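Local coordinates for putative phenazine biosynthesis PhzC/PhzF protein (Clostridium difficile, PDB 4DUN) that is of unproven function but probably acts as an isomerase, as a member of the PhzF family, whose fold is related to that of diaminopimelate epimerase, at residues 185-191 / 223-229; 10-14 / 231-235; 89-93 / 104-108; 112-118 / 243-249. One frame throughout, in Å; residues are numbered along the deposited sequence.

Interaction 1 (185-191 / 223-229); sequences TDFVSRY and MVAAQLS
Phe187, Val188 and Ser189 pair with Ala225, Ala226 and Gln227 as neighbouring parallel strands. The backbone bonds run Ala226 N to Phe187 O, Ser189 N to Ala226 O (3.0 Å) and Leu228 N to Ser189 O. Asp186 adds a reciprocal pair at the start. Its N donates to Val224 O, and its OD2 accepts from Val224 N at 2.8 Å, nearly straight (168°). That oxygen is met on its anti side, while OD1 forms a salt bridge with Lys220. The apolar contacts lie on both faces of the sheet. Phe187 CG sits between its backbone N and carbonyl carbon (chi1 63°), which carries the ring over Ala225. Ala225 CB makes a CH-pi contact 3.7 Å from the ring centroid. Met223 SD meets the same ring at its edge, 5.1 Å from the centroid, a Met-aromatic contact, and Trp214 also stacks on it. On the other face, Val188 CB meets Leu228 CD1 at 3.7 Å. One water joins Ser189 OG to Ala226 O, and a second joins Ser189 OG to Gln227 OE1 (2.8 Å from the water). A third accepts from Tyr191 N and Gln227 NE2. Gln227 is also held by Asp200 and Thr203. Apolar and sulfur contacts gather round Phe187, while bound waters link Ser189, Gln227 and Tyr191 toward the other end, where Tyr191 OH bonds Asp146 and a buffer molecule, probably from the crystallisation liquor.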
loop_
_atom_site.group_PDB
_atom_site.type_symbol
_atom_site.label_atom_id
_atom_site.label_comp_id
_atom_site.label_asym_id
_atom_site.label_seq_id
_atom_site.Cartn_x
_atom_site.Cartn_y
_atom_site.Cartn_z
ATOM N N THR A 185 -11.698 -28.401 0.582
ATOM C CA THR A 185 -12.385 -27.860 1.764
ATOM C C THR A 185 -13.884 -28.101 1.651
ATOM O O THR A 185 -14.348 -28.516 0.588
ATOM C CB THR A 185 -12.083 -26.346 1.893
ATOM O OG1 THR A 185 -12.572 -25.659 0.736
ATOM C CG2 THR A 185 -10.593 -26.044 2.108
ATOM N N ASP A 186 -14.648 -27.843 2.725
ATOM C CA ASP A 186 -16.100 -28.025 2.680
ATOM C C ASP A 186 -16.743 -27.048 1.718
ATOM O O ASP A 186 -17.614 -27.441 0.934
ATOM C CB ASP A 186 -16.724 -27.896 4.080
ATOM C CG ASP A 186 -16.299 -29.034 4.955
ATOM O OD1 ASP A 186 -16.823 -30.154 4.763
ATOM O OD2 ASP A 186 -15.390 -28.833 5.780
ATOM N N PHE A 187 -16.319 -25.765 1.777
ATOM C CA PHE A 187 -16.840 -24.739 0.894
ATOM C C PHE A 187 -15.798 -23.687 0.655
ATOM O O PHE A 187 -14.802 -23.611 1.383
ATOM C CB PHE A 187 -18.155 -24.122 1.414
ATOM C CG PHE A 187 -18.099 -23.380 2.729
ATOM C CD1 PHE A 187 -18.349 -24.037 3.925
ATOM C CD2 PHE A 187 -17.859 -22.006 2.760
ATOM C CE1 PHE A 187 -18.388 -23.336 5.131
ATOM C CE2 PHE A 187 -17.897 -21.300 3.962
ATOM C CZ PHE A 187 -18.148 -21.973 5.145
ATOM N N VAL A 188 -16.024 -22.876 -0.391
ATOM C CA VAL A 188 -15.108 -21.819 -0.778
ATOM C C VAL A 188 -15.885 -20.565 -1.040
ATOM O O VAL A 188 -17.087 -20.632 -1.325
ATOM C CB VAL A 188 -14.237 -22.197 -2.022
ATOM C CG1 VAL A 188 -13.321 -23.386 -1.737
ATOM C CG2 VAL A 188 -15.099 -22.453 -3.273
ATOM N N SER A 189 -15.200 -19.430 -1.008
ATOM C CA SER A 189 -15.820 -18.138 -1.347
ATOM C C SER A 189 -14.759 -17.127 -1.747
ATOM O O SER A 189 -13.569 -17.357 -1.567
ATOM C CB SER A 189 -16.670 -17.582 -0.202
ATOM O OG SER A 189 -15.860 -17.116 0.872
ATOM N N ARG A 190 -15.209 -16.068 -2.385
ATOM C CA ARG A 190 -14.447 -14.875 -2.720
ATOM C C ARG A 190 -15.358 -13.702 -2.380
ATOM O O ARG A 190 -16.579 -13.796 -2.553
ATOM C CB ARG A 190 -13.962 -14.848 -4.168
ATOM C CG ARG A 190 -12.839 -15.862 -4.435
ATOM C CD ARG A 190 -12.568 -15.986 -5.904
ATOM N NE ARG A 190 -11.915 -14.790 -6.427
ATOM C CZ ARG A 190 -11.826 -14.483 -7.714
ATOM N NH1 ARG A 190 -12.359 -15.288 -8.640
ATOM N NH2 ARG A 190 -11.208 -13.374 -8.093
ATOM N N TYR A 191 -14.777 -12.639 -1.831
ATOM C CA TYR A 191 -15.537 -11.479 -1.374
ATOM C C TYR A 191 -15.032 -10.231 -2.094
ATOM O O TYR A 191 -13.844 -9.920 -2.026
ATOM C CB TYR A 191 -15.397 -11.346 0.161
ATOM C CG TYR A 191 -16.260 -10.277 0.788
ATOM C CD1 TYR A 191 -15.864 -8.942 0.786
ATOM C CD2 TYR A 191 -17.400 -10.612 1.511
ATOM C CE1 TYR A 191 -16.643 -7.952 1.399
ATOM C CE2 TYR A 191 -18.191 -9.633 2.119
ATOM C CZ TYR A 191 -17.808 -8.303 2.061
ATOM O OH TYR A 191 -18.575 -7.339 2.667
ATOM N N MET A 223 -16.697 -27.372 9.969
ATOM C CA MET A 223 -16.279 -27.315 8.570
ATOM C C MET A 223 -15.020 -26.513 8.397
ATOM O O MET A 223 -14.642 -25.738 9.287
ATOM C CB MET A 223 -17.392 -26.648 7.710
ATOM C CG MET A 223 -18.690 -27.430 7.627
ATOM S SD MET A 223 -20.000 -26.499 6.793
ATOM C CE MET A 223 -20.451 -25.318 8.118
ATOM N N VAL A 224 -14.361 -26.685 7.245
ATOM C CA VAL A 224 -13.211 -25.877 6.872
ATOM C C VAL A 224 -13.604 -25.158 5.579
ATOM O O VAL A 224 -14.230 -25.753 4.695
ATOM C CB VAL A 224 -11.857 -26.644 6.781
ATOM C CG1 VAL A 224 -11.809 -27.600 5.584
ATOM C CG2 VAL A 224 -10.677 -25.667 6.761
ATOM N N ALA A 225 -13.293 -23.868 5.511
ATOM C CA ALA A 225 -13.592 -23.022 4.358
ATOM C C ALA A 225 -12.320 -22.400 3.833
ATOM O O ALA A 225 -11.378 -22.152 4.591
ATOM C CB ALA A 225 -14.576 -21.926 4.754
ATOM N N ALA A 226 -12.299 -22.125 2.547
ATOM C CA ALA A 226 -11.180 -21.411 1.937
ATOM C C ALA A 226 -11.726 -20.162 1.294
ATOM O O ALA A 226 -12.857 -20.155 0.798
ATOM C CB ALA A 226 -10.466 -22.288 0.896
ATOM N N GLN A 227 -10.959 -19.092 1.352
ATOM C CA GLN A 227 -11.278 -17.857 0.647
ATOM C C GLN A 227 -10.274 -17.818 -0.484
ATOM O O GLN A 227 -9.070 -17.759 -0.222
ATOM C CB GLN A 227 -11.243 -16.613 1.555
ATOM C CG GLN A 227 -11.824 -15.409 0.803
ATOM C CD GLN A 227 -12.481 -14.394 1.692
ATOM O OE1 GLN A 227 -13.091 -14.724 2.722
ATOM N NE2 GLN A 227 -12.386 -13.126 1.300
ATOM N N LEU A 228 -10.758 -17.968 -1.727
ATOM C CA LEU A 228 -9.906 -18.149 -2.896
ATOM C C LEU A 228 -9.480 -16.831 -3.554
ATOM O O LEU A 228 -9.571 -16.655 -4.773
ATOM C CB LEU A 228 -10.604 -19.104 -3.896
ATOM C CG LEU A 228 -10.891 -20.521 -3.366
ATOM C CD1 LEU A 228 -11.567 -21.364 -4.443
ATOM C CD2 LEU A 228 -9.595 -21.231 -2.841
ATOM N N SER A 229 -8.951 -15.921 -2.731
ATOM C CA SER A 229 -8.342 -14.676 -3.191
ATOM C C SER A 229 -6.932 -15.023 -3.688
ATOM O O SER A 229 -6.474 -16.146 -3.441
ATOM C CB SER A 229 -8.276 -13.673 -2.035
ATOM O OG SER A 229 -7.570 -14.265 -0.951
HETATM O O HOH W 1 -15.252 -19.219 2.359
HETATM O O HOH W 2 -15.846 -14.621 2.230
HETATM O O HOH W 3 -11.961 -13.001 -1.800
#

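Interaction 2 (10-14 / 231-235); sequences DSFAT and RGGII
Phe12 reaches over the start of strand 233-239 and sets its ring beside Ile234 and Ile235. Its CG lies beside the backbone N, anti to the carbonyl carbon (chi1 -63°), and this turns the ring toward Ile235. The two side chains meet at a slant, with CD2 of Phe12 4.0 Å from CG1 of Ile235. Ile234 O lies near the ring plane, at the edge, 3.6 Å from Phe12 CD2. His74 and Leu77 of helix 73-87 also touch this ring. Thr14 and Ile234 also touch, through CG2 of the first and CG1 of the second, at 4.1 Å. Asp10 and Arg231 cross at about a right angle. Their carboxylate and guanidinium planes are 77° apart, and OD1 of Asp10 comes to the guanidinium edge. The salt bridge from this OD1 to Arg231 NH2 is 3.2 Å long. Asp10 OD2 accepts from Phe17 N, while Arg231 is also bound by the carbonyls of Lys18 and Gly19. The backbones are held lightly. Ile234 N gives Phe12 O a weak bond of 3.5 Å, and a water donates to the same oxygen at 3.0 Å. The phenyl ring packs between the loop after strand 4-11 and strand 233-239; both strands pair with strand 244-259. The salt bridge is shared: Glu42 of the second subunit also binds Arg231 and lies close to Asp10, so Arg231 probably offsets two nearby acids.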
loop_
_atom_site.group_PDB
_atom_site.type_symbol
_atom_site.label_atom_id
_atom_site.label_comp_id
_atom_site.label_asym_id
_atom_site.label_seq_id
_atom_site.Cartn_x
_atom_site.Cartn_y
_atom_site.Cartn_z
ATOM N N ASP A 10 0.114 -11.501 8.959
ATOM C CA ASP A 10 -0.842 -12.074 7.997
ATOM C C ASP A 10 -1.891 -12.882 8.765
ATOM O O ASP A 10 -1.537 -13.869 9.410
ATOM C CB ASP A 10 -0.102 -12.965 6.968
ATOM C CG ASP A 10 0.892 -12.190 6.110
ATOM O OD1 ASP A 10 0.792 -10.933 6.066
ATOM O OD2 ASP A 10 1.791 -12.825 5.528
ATOM N N SER A 11 -3.166 -12.466 8.693
ATOM C CA SER A 11 -4.271 -13.135 9.396
ATOM C C SER A 11 -4.905 -14.194 8.526
ATOM O O SER A 11 -5.003 -13.997 7.315
ATOM C CB SER A 11 -5.326 -12.127 9.829
ATOM O OG SER A 11 -4.744 -11.201 10.728
ATOM N N PHE A 12 -5.363 -15.308 9.144
ATOM C CA PHE A 12 -5.952 -16.476 8.434
ATOM C C PHE A 12 -4.915 -17.029 7.415
ATOM O O PHE A 12 -5.265 -17.382 6.281
ATOM C CB PHE A 12 -7.287 -16.114 7.726
ATOM C CG PHE A 12 -8.392 -15.692 8.660
ATOM C CD1 PHE A 12 -8.706 -14.342 8.829
ATOM C CD2 PHE A 12 -9.134 -16.642 9.359
ATOM C CE1 PHE A 12 -9.737 -13.948 9.699
ATOM C CE2 PHE A 12 -10.179 -16.250 10.210
ATOM C CZ PHE A 12 -10.468 -14.909 10.383
ATOM N N ALA A 13 -3.637 -17.034 7.812
ATOM C CA ALA A 13 -2.545 -17.479 6.950
ATOM C C ALA A 13 -1.793 -18.601 7.603
ATOM O O ALA A 13 -1.418 -18.481 8.771
ATOM C CB ALA A 13 -1.597 -16.328 6.642
ATOM N N THR A 14 -1.611 -19.689 6.836
ATOM C CA THR A 14 -0.913 -20.937 7.180
ATOM C C THR A 14 0.579 -20.780 6.831
ATOM O O THR A 14 1.386 -21.602 7.278
ATOM C CB THR A 14 -1.553 -22.170 6.437
ATOM O OG1 THR A 14 -1.270 -22.104 5.033
ATOM C CG2 THR A 14 -3.085 -22.295 6.626
ATOM N N ARG A 231 -4.060 -14.068 -2.460
ATOM C CA ARG A 231 -3.290 -14.441 -1.272
ATOM C C ARG A 231 -3.833 -15.735 -0.649
ATOM O O ARG A 231 -3.045 -16.618 -0.298
ATOM C CB ARG A 231 -3.281 -13.291 -0.257
ATOM C CG ARG A 231 -2.507 -12.052 -0.773
ATOM C CD ARG A 231 -2.543 -10.909 0.233
ATOM N NE ARG A 231 -1.916 -11.287 1.499
ATOM C CZ ARG A 231 -0.678 -10.978 1.870
ATOM N NH1 ARG A 231 0.096 -10.235 1.084
ATOM N NH2 ARG A 231 -0.208 -11.393 3.036
ATOM N N GLY A 232 -5.157 -15.833 -0.562
ATOM C CA GLY A 232 -5.870 -17.004 -0.061
ATOM C C GLY A 232 -5.955 -17.084 1.442
ATOM O O GLY A 232 -5.034 -16.683 2.158
ATOM N N GLY A 233 -7.071 -17.603 1.920
ATOM C CA GLY A 233 -7.267 -17.766 3.352
ATOM C C GLY A 233 -7.922 -19.076 3.706
ATOM O O GLY A 233 -8.621 -19.664 2.885
ATOM N N ILE A 234 -7.644 -19.553 4.920
ATOM C CA ILE A 234 -8.245 -20.762 5.469
ATOM C C ILE A 234 -8.969 -20.352 6.736
ATOM O O ILE A 234 -8.387 -19.674 7.586
ATOM C CB ILE A 234 -7.210 -21.894 5.710
ATOM C CG1 ILE A 234 -6.537 -22.358 4.372
ATOM C CG2 ILE A 234 -7.847 -23.064 6.481
ATOM C CD1 ILE A 234 -7.494 -23.127 3.335
ATOM N N ILE A 235 -10.248 -20.745 6.840
ATOM C CA ILE A 235 -11.104 -20.395 7.971
ATOM C C ILE A 235 -11.693 -21.648 8.574
ATOM O O ILE A 235 -12.383 -22.403 7.872
ATOM C CB ILE A 235 -12.254 -19.417 7.555
ATOM C CG1 ILE A 235 -11.752 -18.207 6.711
ATOM C CG2 ILE A 235 -13.039 -18.958 8.802
ATOM C CD1 ILE A 235 -11.666 -18.483 5.149
HETATM O O HOH W 4 -3.896 -19.096 4.202
#

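Interaction 3 (89-93 / 104-108); sequences VNVKK and EVTRN
Asn90 approaches the guanidinium of Arg107 obliquely, with the amide and guanidinium planes 52° apart. Its OD1 is 3.5 Å from Arg107 NH1. A water joins the two groups, donating to OD1 and accepting from NH1 at 2.9 Å in each case. Arg107 can extend this far because CG is anti to the backbone N (chi1 -174°) and the chain stays straight to NE. Val91 sends its side chain away from the strand, onto Ile83. Val91 O stays 4.0 Å from Arg107 CB and accepts from Ser84 OG. Lys92 makes the one hydrogen bond between the two segments: its O accepts from Arg107 N at 2.8 Å and 171°. Here the loop after helix 73-87 enters strand 93-98, which forms a beta hairpin with strand 101-108. The Lys92 side chain curls back, and NZ gives Asn90 O a weak bond. NZ also lies 4.0 Å from Arg107 NE, a close approach of like charges. The guanidinium has other partners in Gly109 O, Asn110 OD1 and Ser84 OG, which probably ease this. Lys93 pairs with Thr106 as an antiparallel, non-hydrogen-bonded pair. Its extended side chain brings CD to 4.1 Å from Glu104 OE1, while NZ remains too far away for a salt bridge.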
loop_
_atom_site.group_PDB
_atom_site.type_symbol
_atom_site.label_atom_id
_atom_site.label_comp_id
_atom_site.label_asym_id
_atom_site.label_seq_id
_atom_site.Cartn_x
_atom_site.Cartn_y
_atom_site.Cartn_z
ATOM N N VAL A 89 2.682 -12.854 26.892
ATOM C CA VAL A 89 3.075 -14.106 26.254
ATOM C C VAL A 89 2.234 -15.293 26.727
ATOM O O VAL A 89 2.206 -15.619 27.913
ATOM C CB VAL A 89 4.596 -14.400 26.362
ATOM C CG1 VAL A 89 4.959 -15.693 25.626
ATOM C CG2 VAL A 89 5.414 -13.236 25.797
ATOM N N ASN A 90 1.558 -15.932 25.750
ATOM C CA ASN A 90 0.714 -17.135 25.868
ATOM C C ASN A 90 -0.605 -16.903 26.604
ATOM O O ASN A 90 -1.266 -17.881 26.958
ATOM C CB ASN A 90 1.479 -18.324 26.486
ATOM C CG ASN A 90 2.585 -18.828 25.590
ATOM O OD1 ASN A 90 2.432 -18.947 24.367
ATOM N ND2 ASN A 90 3.729 -19.127 26.176
ATOM N N VAL A 91 -1.060 -15.635 26.739
ATOM C CA VAL A 91 -2.393 -15.360 27.305
ATOM C C VAL A 91 -3.432 -16.044 26.378
ATOM O O VAL A 91 -3.250 -16.024 25.152
ATOM C CB VAL A 91 -2.685 -13.837 27.508
ATOM C CG1 VAL A 91 -2.786 -13.074 26.176
ATOM C CG2 VAL A 91 -3.937 -13.622 28.360
ATOM N N LYS A 92 -4.461 -16.695 26.969
ATOM C CA LYS A 92 -5.476 -17.424 26.201
ATOM C C LYS A 92 -6.667 -16.550 25.805
ATOM O O LYS A 92 -7.180 -16.710 24.704
ATOM C CB LYS A 92 -5.968 -18.665 26.981
ATOM C CG LYS A 92 -4.897 -19.757 27.150
ATOM C CD LYS A 92 -4.329 -20.256 25.815
ATOM C CE LYS A 92 -2.872 -20.639 25.916
ATOM N NZ LYS A 92 -2.110 -20.217 24.709
ATOM N N LYS A 93 -7.120 -15.650 26.695
ATOM C CA LYS A 93 -8.278 -14.781 26.434
ATOM C C LYS A 93 -7.840 -13.333 26.269
ATOM O O LYS A 93 -7.217 -12.773 27.184
ATOM C CB LYS A 93 -9.296 -14.881 27.586
ATOM C CG LYS A 93 -10.066 -16.191 27.656
ATOM C CD LYS A 93 -11.311 -16.016 28.522
ATOM C CE LYS A 93 -11.886 -17.321 29.022
ATOM N NZ LYS A 93 -13.118 -17.104 29.830
ATOM N N GLU A 104 -13.954 -10.251 22.076
ATOM C CA GLU A 104 -13.123 -11.264 22.722
ATOM C C GLU A 104 -12.492 -12.158 21.667
ATOM O O GLU A 104 -13.146 -12.507 20.689
ATOM C CB GLU A 104 -13.922 -12.108 23.726
ATOM C CG GLU A 104 -13.041 -13.073 24.504
ATOM C CD GLU A 104 -13.643 -13.616 25.780
ATOM O OE1 GLU A 104 -14.070 -14.791 25.771
ATOM O OE2 GLU A 104 -13.663 -12.885 26.795
ATOM N N VAL A 105 -11.214 -12.513 21.865
ATOM C CA VAL A 105 -10.479 -13.434 20.982
ATOM C C VAL A 105 -9.900 -14.520 21.906
ATOM O O VAL A 105 -9.351 -14.189 22.959
ATOM C CB VAL A 105 -9.396 -12.766 20.082
ATOM C CG1 VAL A 105 -8.748 -13.794 19.137
ATOM C CG2 VAL A 105 -9.983 -11.600 19.280
ATOM N N THR A 106 -10.068 -15.804 21.538
ATOM C CA THR A 106 -9.509 -16.904 22.326
ATOM C C THR A 106 -8.419 -17.589 21.529
ATOM O O THR A 106 -8.635 -17.917 20.362
ATOM C CB THR A 106 -10.595 -17.905 22.756
ATOM O OG1 THR A 106 -11.599 -17.209 23.492
ATOM C CG2 THR A 106 -10.026 -19.028 23.624
ATOM N N ARG A 107 -7.240 -17.780 22.148
ATOM C CA ARG A 107 -6.127 -18.496 21.533
ATOM C C ARG A 107 -6.254 -19.957 21.906
ATOM O O ARG A 107 -6.295 -20.297 23.092
ATOM C CB ARG A 107 -4.751 -17.935 21.974
ATOM C CG ARG A 107 -3.600 -18.595 21.202
ATOM C CD ARG A 107 -2.259 -18.065 21.619
ATOM N NE ARG A 107 -1.156 -18.844 21.049
ATOM C CZ ARG A 107 0.119 -18.519 21.198
ATOM N NH1 ARG A 107 0.457 -17.445 21.898
ATOM N NH2 ARG A 107 1.073 -19.279 20.669
ATOM N N ASN A 108 -6.356 -20.819 20.905
ATOM C CA ASN A 108 -6.478 -22.268 21.113
ATOM C C ASN A 108 -5.316 -22.881 20.339
ATOM O O ASN A 108 -5.380 -22.995 19.113
ATOM C CB ASN A 108 -7.863 -22.744 20.632
ATOM C CG ASN A 108 -8.088 -24.241 20.711
ATOM O OD1 ASN A 108 -7.179 -25.035 21.008
ATOM N ND2 ASN A 108 -9.325 -24.661 20.465
HETATM O O HOH W 5 3.339 -17.715 21.942
#

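Interaction 4 (112-118 / 243-249); sequences YEMIFPE and NTVKISG
Phe116 and Ile247 meet at about a right angle, with CD2 of the ring 3.5 Å from CD1 of the isoleucine. Phe116 CB also packs on Val245 CG2 at 4.1 Å. On the other face, Glu113 and Lys246 form a salt bridge. A bend at chi3 of Lys246 (-77°) brings NZ to the carboxylate, with weak bonds to OE2 at 3.3 Å and OE1 at 3.4 Å. Glu113 OE2 also accepts from Asn108 ND2 and from a water that reaches Ser248 OG. Ile115 CG2 touches Thr244 CB at 3.7 Å. The backbone sets these positions. Tyr112 with Gly249, Met114 with Ile247 and Phe116 with Val245 are antiparallel hydrogen-bonded pairs. Glu118 N adds a bond to Asn243 O at 3.0 Å, but it comes from above the carbonyl plane, 47° out. Strand 111-117 lies between strands 101-108 and 244-259, antiparallel to both. Further out, Ile211 of helix 207-218 covers Val245 and Ile247, and Leu77 and Ala80 of helix 73-87 lie against Tyr112. The pair thus has an apolar face turned to the helices and a mixed one, with Glu113, Lys246 and Ser248 beside Ile115; its salt bridge is weak, while six backbone bonds join the paired residues.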
loop_
_atom_site.group_PDB
_atom_site.type_symbol
_atom_site.label_atom_id
_atom_site.label_comp_id
_atom_site.label_asym_id
_atom_site.label_seq_id
_atom_site.Cartn_x
_atom_site.Cartn_y
_atom_site.Cartn_z
ATOM N N TYR A 112 -6.678 -18.660 16.474
ATOM C CA TYR A 112 -7.340 -17.557 17.159
ATOM C C TYR A 112 -8.823 -17.627 16.848
ATOM O O TYR A 112 -9.216 -17.611 15.698
ATOM C CB TYR A 112 -6.700 -16.224 16.778
ATOM C CG TYR A 112 -5.306 -16.151 17.336
ATOM C CD1 TYR A 112 -5.064 -15.575 18.570
ATOM C CD2 TYR A 112 -4.243 -16.723 16.660
ATOM C CE1 TYR A 112 -3.801 -15.543 19.095
ATOM C CE2 TYR A 112 -2.981 -16.693 17.177
ATOM C CZ TYR A 112 -2.762 -16.103 18.397
ATOM O OH TYR A 112 -1.501 -16.072 18.923
ATOM N N GLU A 113 -9.627 -17.719 17.900
ATOM C CA GLU A 113 -11.069 -17.893 17.785
ATOM C C GLU A 113 -11.925 -16.664 18.053
ATOM O O GLU A 113 -11.719 -15.954 19.030
ATOM C CB GLU A 113 -11.528 -19.004 18.737
ATOM C CG GLU A 113 -10.719 -20.285 18.655
ATOM C CD GLU A 113 -11.181 -21.339 19.645
ATOM O OE1 GLU A 113 -11.697 -20.967 20.715
ATOM O OE2 GLU A 113 -11.020 -22.533 19.350
ATOM N N MET A 114 -12.892 -16.438 17.173
ATOM C CA MET A 114 -13.817 -15.310 17.331
ATOM C C MET A 114 -15.245 -15.819 17.162
ATOM O O MET A 114 -15.546 -16.554 16.216
ATOM C CB MET A 114 -13.497 -14.183 16.328
ATOM C CG MET A 114 -12.045 -13.724 16.389
ATOM S SD MET A 114 -11.561 -12.423 15.205
ATOM C CE MET A 114 -11.733 -13.268 13.661
ATOM N N ILE A 115 -16.121 -15.435 18.095
ATOM C CA ILE A 115 -17.506 -15.888 18.114
ATOM C C ILE A 115 -18.378 -14.765 17.589
ATOM O O ILE A 115 -18.335 -13.640 18.090
ATOM C CB ILE A 115 -17.933 -16.395 19.521
ATOM C CG1 ILE A 115 -17.120 -17.655 19.897
ATOM C CG2 ILE A 115 -19.461 -16.682 19.561
ATOM C CD1 ILE A 115 -17.275 -18.147 21.352
ATOM N N PHE A 116 -19.117 -15.068 16.517
ATOM C CA PHE A 116 -19.967 -14.125 15.783
ATOM C C PHE A 116 -21.433 -14.581 15.771
ATOM O O PHE A 116 -21.675 -15.772 15.923
ATOM C CB PHE A 116 -19.449 -14.033 14.322
ATOM C CG PHE A 116 -18.165 -13.278 14.009
ATOM C CD1 PHE A 116 -17.449 -12.630 15.011
ATOM C CD2 PHE A 116 -17.693 -13.192 12.702
ATOM C CE1 PHE A 116 -16.276 -11.928 14.716
ATOM C CE2 PHE A 116 -16.521 -12.482 12.407
ATOM C CZ PHE A 116 -15.826 -11.850 13.415
ATOM N N PRO A 117 -22.434 -13.684 15.556
ATOM C CA PRO A 117 -23.829 -14.152 15.476
ATOM C C PRO A 117 -24.049 -14.977 14.203
ATOM O O PRO A 117 -23.431 -14.698 13.174
ATOM C CB PRO A 117 -24.626 -12.841 15.447
ATOM C CG PRO A 117 -23.713 -11.876 14.779
ATOM C CD PRO A 117 -22.357 -12.216 15.337
ATOM N N GLU A 118 -24.857 -16.038 14.304
ATOM C CA GLU A 118 -25.232 -16.879 13.171
ATOM C C GLU A 118 -26.302 -16.123 12.400
ATOM O O GLU A 118 -27.251 -15.633 13.008
ATOM C CB GLU A 118 -25.735 -18.243 13.666
ATOM C CG GLU A 118 -26.181 -19.146 12.529
ATOM C CD GLU A 118 -26.236 -20.609 12.906
ATOM O OE1 GLU A 118 -27.012 -20.949 13.823
ATOM O OE2 GLU A 118 -25.477 -21.408 12.311
ATOM N N ASN A 243 -27.238 -19.863 18.589
ATOM C CA ASN A 243 -27.311 -19.093 17.333
ATOM C C ASN A 243 -26.035 -18.256 17.151
ATOM O O ASN A 243 -26.086 -17.066 16.813
ATOM C CB ASN A 243 -28.569 -18.222 17.225
ATOM C CG ASN A 243 -29.871 -18.983 17.354
ATOM O OD1 ASN A 243 -30.763 -18.597 18.112
ATOM N ND2 ASN A 243 -30.004 -20.094 16.644
ATOM N N THR A 244 -24.888 -18.882 17.417
ATOM C CA THR A 244 -23.599 -18.238 17.172
ATOM C C THR A 244 -22.756 -19.177 16.359
ATOM O O THR A 244 -23.077 -20.366 16.243
ATOM C CB THR A 244 -22.863 -17.787 18.462
ATOM O OG1 THR A 244 -22.507 -18.923 19.254
ATOM C CG2 THR A 244 -23.647 -16.736 19.277
ATOM N N VAL A 245 -21.676 -18.644 15.792
ATOM C CA VAL A 245 -20.716 -19.409 15.017
ATOM C C VAL A 245 -19.315 -19.068 15.505
ATOM O O VAL A 245 -19.071 -17.948 15.974
ATOM C CB VAL A 245 -20.855 -19.204 13.471
ATOM C CG1 VAL A 245 -22.218 -19.682 12.937
ATOM C CG2 VAL A 245 -20.598 -17.754 13.068
ATOM N N LYS A 246 -18.389 -20.030 15.400
ATOM C CA LYS A 246 -17.002 -19.785 15.731
ATOM C C LYS A 246 -16.209 -19.724 14.422
ATOM O O LYS A 246 -16.353 -20.605 13.561
ATOM C CB LYS A 246 -16.444 -20.868 16.672
ATOM C CG LYS A 246 -15.060 -20.514 17.223
ATOM C CD LYS A 246 -14.386 -21.704 17.926
ATOM C CE LYS A 246 -14.923 -21.999 19.301
ATOM N NZ LYS A 246 -14.192 -23.136 19.925
ATOM N N ILE A 247 -15.425 -18.655 14.263
ATOM C CA ILE A 247 -14.550 -18.411 13.118
ATOM C C ILE A 247 -13.135 -18.388 13.677
ATOM O O ILE A 247 -12.864 -17.628 14.613
ATOM C CB ILE A 247 -15.001 -17.103 12.406
ATOM C CG1 ILE A 247 -16.239 -17.450 11.535
ATOM C CG2 ILE A 247 -13.887 -16.462 11.538
ATOM C CD1 ILE A 247 -17.372 -16.516 11.652
ATOM N N SER A 248 -12.248 -19.259 13.140
ATOM C CA SER A 248 -10.878 -19.331 13.643
ATOM C C SER A 248 -9.875 -19.276 12.527
ATOM O O SER A 248 -10.135 -19.768 11.420
ATOM C CB SER A 248 -10.650 -20.609 14.453
ATOM O OG SER A 248 -11.637 -20.817 15.448
ATOM N N GLY A 249 -8.704 -18.746 12.845
ATOM C CA GLY A 249 -7.611 -18.698 11.894
ATOM C C GLY A 249 -6.249 -18.632 12.543
ATOM O O GLY A 249 -6.121 -18.281 13.725
HETATM O O HOH W 6 -10.351 -23.315 17.093
#

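Overall arrangement
Interaction 1 is the buried contact, interactions 2 and 4 are partly buried, and interaction 3 lies at the surface. Interactions 1 and 4 are regular strand pairs, one parallel and one antiparallel, rich in backbone bonds. Interaction 2 has one weak cross-segment backbone bond and relies on side chains; interaction 3 has one good backbone bond, a water bridge and a close approach of like charges. Interactions 1 and 2 are joined because strand 222-227 of the first pairs antiparallel with strand 233-239 of the second. Interaction 2 touches interaction 4 where Phe12 packs against Gly249 and Met114. Interactions 3 and 4 meet through strands 101-108 and 111-117. Interactions 1 and 3 lie farthest apart, their centres about 25 Å from each other.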